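Local structure of single-stranded DNA-binding protein (4GS3) at residues A[52-57]-A[95-100]. The protein probably binds single-stranded DNA through the oligonucleotide/oligosaccharide-binding (OB) domain that this N-terminal fragment of the longer protein comprises. Sequence-based numbering, arbitrary orientation.
Sequences LPITIS and LTVFAR
Thr55 OG1 is gripped from two strands: Thr96 OG1 donates to it at 2.7 Å, and Asn37 OD1 on strand 33-43 forms a second hydrogen bond. The two threonine side chains meet nearly perpendicular. With chi1 at -62°, Thr55 OG1 lies anti to its own carbonyl carbon and meets the Thr96 hydroxyl, while the CG2 branch, anti to the backbone N, comes 3.9 Å from Phe98 CD1, oblique to the ring. A valine here would probably leave the Thr96 hydroxyl and Asn37 OD1 without their shared partner. Three backbone bonds fix the parallel register, Ile54 beside Val97 and Thr55 beside Phe98: Val97 N to Pro53 O, Thr55 N to Val97 O and Ala99 N to Thr55 O. The last, 2.9 Å long, is the straightest, with 177° at the hydrogen. Farther on, one water continues the link, accepting from Ser57 N and donating to Ala99 O. On the face opposite Thr55, Ile54 and Val97 run alongside each other, Ile54 CD1 lying 3.9 Å from Val97 CB, and both reach residues of strands 14-20 and 71-82. Ile56 CD1 packs 4.0 Å from Ala99 CB. Strand 49-57 also pairs antiparallel with 33-43, and 93-105 with 71-82; since 33-43 and 71-82 both pair with 14-20, this parallel pairing closes the ring of strands, the closure characteristic of the five-stranded OB-fold beta-barrel.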
loop_
_atom_site.group_PDB
_atom_site.type_symbol
_atom_site.label_atom_id
_atom_site.label_comp_id
_atom_site.label_asym_id
_atom_site.label_seq_id
_atom_site.Cartn_x
_atom_site.Cartn_y
_atom_site.Cartn_z
ATOM N N LEU A 52 -1.376 4.333 -7.154
ATOM C CA LEU A 52 -2.144 4.532 -5.947
ATOM C C LEU A 52 -1.259 4.499 -4.714
ATOM O O LEU A 52 -0.380 3.658 -4.597
ATOM C CB LEU A 52 -3.257 3.498 -5.824
ATOM C CG LEU A 52 -4.171 3.465 -7.038
ATOM C CD1 LEU A 52 -5.217 2.410 -6.947
ATOM C CD2 LEU A 52 -4.853 4.805 -7.291
ATOM N N PRO A 53 -1.496 5.417 -3.781
ATOM C CA PRO A 53 -0.663 5.501 -2.563
ATOM C C PRO A 53 -1.098 4.511 -1.510
ATOM O O PRO A 53 -2.285 4.408 -1.174
ATOM C CB PRO A 53 -0.951 6.913 -2.092
ATOM C CG PRO A 53 -2.402 7.142 -2.486
ATOM C CD PRO A 53 -2.509 6.474 -3.822
ATOM N N ILE A 54 -0.125 3.777 -0.983
ATOM C CA ILE A 54 -0.332 2.823 0.078
ATOM C C ILE A 54 0.527 3.231 1.295
ATOM O O ILE A 54 1.664 3.670 1.127
ATOM C CB ILE A 54 0.061 1.390 -0.340
ATOM C CG1 ILE A 54 -0.436 1.012 -1.741
ATOM C CG2 ILE A 54 -0.387 0.387 0.693
ATOM C CD1 ILE A 54 -1.930 1.041 -1.953
ATOM N N THR A 55 0.002 3.005 2.479
ATOM C CA THR A 55 0.738 3.124 3.734
ATOM C C THR A 55 0.610 1.819 4.468
ATOM O O THR A 55 -0.502 1.288 4.566
ATOM C CB THR A 55 0.235 4.287 4.578
ATOM O OG1 THR A 55 0.445 5.508 3.853
ATOM C CG2 THR A 55 0.905 4.341 5.960
ATOM N N ILE A 56 1.716 1.308 4.974
ATOM C CA ILE A 56 1.692 0.052 5.656
ATOM C C ILE A 56 2.628 0.060 6.841
ATOM O O ILE A 56 3.749 0.581 6.802
ATOM C CB ILE A 56 2.051 -1.057 4.643
ATOM C CG1 ILE A 56 1.818 -2.428 5.255
ATOM C CG2 ILE A 56 3.477 -0.929 4.083
ATOM C CD1 ILE A 56 1.617 -3.511 4.177
ATOM N N SER A 57 2.159 -0.568 7.919
ATOM C CA SER A 57 2.945 -0.827 9.108
ATOM C C SER A 57 3.883 -2.001 8.882
ATOM O O SER A 57 3.514 -2.980 8.261
ATOM C CB SER A 57 2.040 -1.230 10.249
ATOM O OG SER A 57 2.828 -1.636 11.353
ATOM N N LEU A 95 -3.659 11.763 0.896
ATOM C CA LEU A 95 -4.518 10.590 0.837
ATOM C C LEU A 95 -3.660 9.360 0.759
ATOM O O LEU A 95 -2.609 9.322 0.074
ATOM C CB LEU A 95 -5.375 10.642 -0.437
ATOM C CG LEU A 95 -6.427 11.729 -0.390
ATOM C CD1 LEU A 95 -6.996 11.995 -1.753
ATOM C CD2 LEU A 95 -7.552 11.338 0.545
ATOM N N THR A 96 -4.110 8.296 1.418
ATOM C CA THR A 96 -3.434 7.017 1.321
ATOM C C THR A 96 -4.405 5.895 1.527
ATOM O O THR A 96 -5.410 6.063 2.250
ATOM C CB THR A 96 -2.243 6.970 2.331
ATOM O OG1 THR A 96 -1.404 5.887 1.889
ATOM C CG2 THR A 96 -2.708 6.785 3.763
ATOM N N VAL A 97 -4.089 4.736 0.982
ATOM C CA VAL A 97 -4.767 3.498 1.319
ATOM C C VAL A 97 -3.975 2.926 2.478
ATOM O O VAL A 97 -2.846 2.446 2.296
ATOM C CB VAL A 97 -4.850 2.557 0.139
ATOM C CG1 VAL A 97 -5.541 1.249 0.598
ATOM C CG2 VAL A 97 -5.564 3.172 -1.046
ATOM N N PHE A 98 -4.556 2.950 3.662
ATOM C CA PHE A 98 -3.934 2.459 4.868
ATOM C C PHE A 98 -4.229 0.974 4.948
ATOM O O PHE A 98 -5.361 0.547 5.154
ATOM C CB PHE A 98 -4.477 3.211 6.080
ATOM C CG PHE A 98 -3.721 2.956 7.347
ATOM C CD1 PHE A 98 -2.578 3.681 7.642
ATOM C CD2 PHE A 98 -4.158 2.036 8.242
ATOM C CE1 PHE A 98 -1.896 3.495 8.810
ATOM C CE2 PHE A 98 -3.471 1.814 9.436
ATOM C CZ PHE A 98 -2.327 2.543 9.710
ATOM N N ALA A 99 -3.177 0.145 4.762
ATOM C CA ALA A 99 -3.362 -1.266 4.610
ATOM C C ALA A 99 -3.773 -1.910 5.929
ATOM O O ALA A 99 -3.232 -1.626 6.971
ATOM C CB ALA A 99 -2.065 -1.909 4.088
ATOM N N ARG A 100 -4.745 -2.806 5.804
ATOM C CA ARG A 100 -5.135 -3.698 6.895
ATOM C C ARG A 100 -4.682 -5.118 6.615
ATOM O O ARG A 100 -4.472 -5.878 7.586
ATOM C CB ARG A 100 -6.662 -3.628 7.091
ATOM C CG ARG A 100 -6.990 -2.303 7.717
ATOM C CD ARG A 100 -8.457 -2.319 8.094
ATOM N NE ARG A 100 -9.359 -2.132 6.901
ATOM C CZ ARG A 100 -10.347 -1.248 6.797
ATOM N NH1 ARG A 100 -11.092 -1.188 5.711
ATOM N NH2 ARG A 100 -10.639 -0.407 7.781
HETATM O O HOH W 1 -0.830 -0.612 8.001
#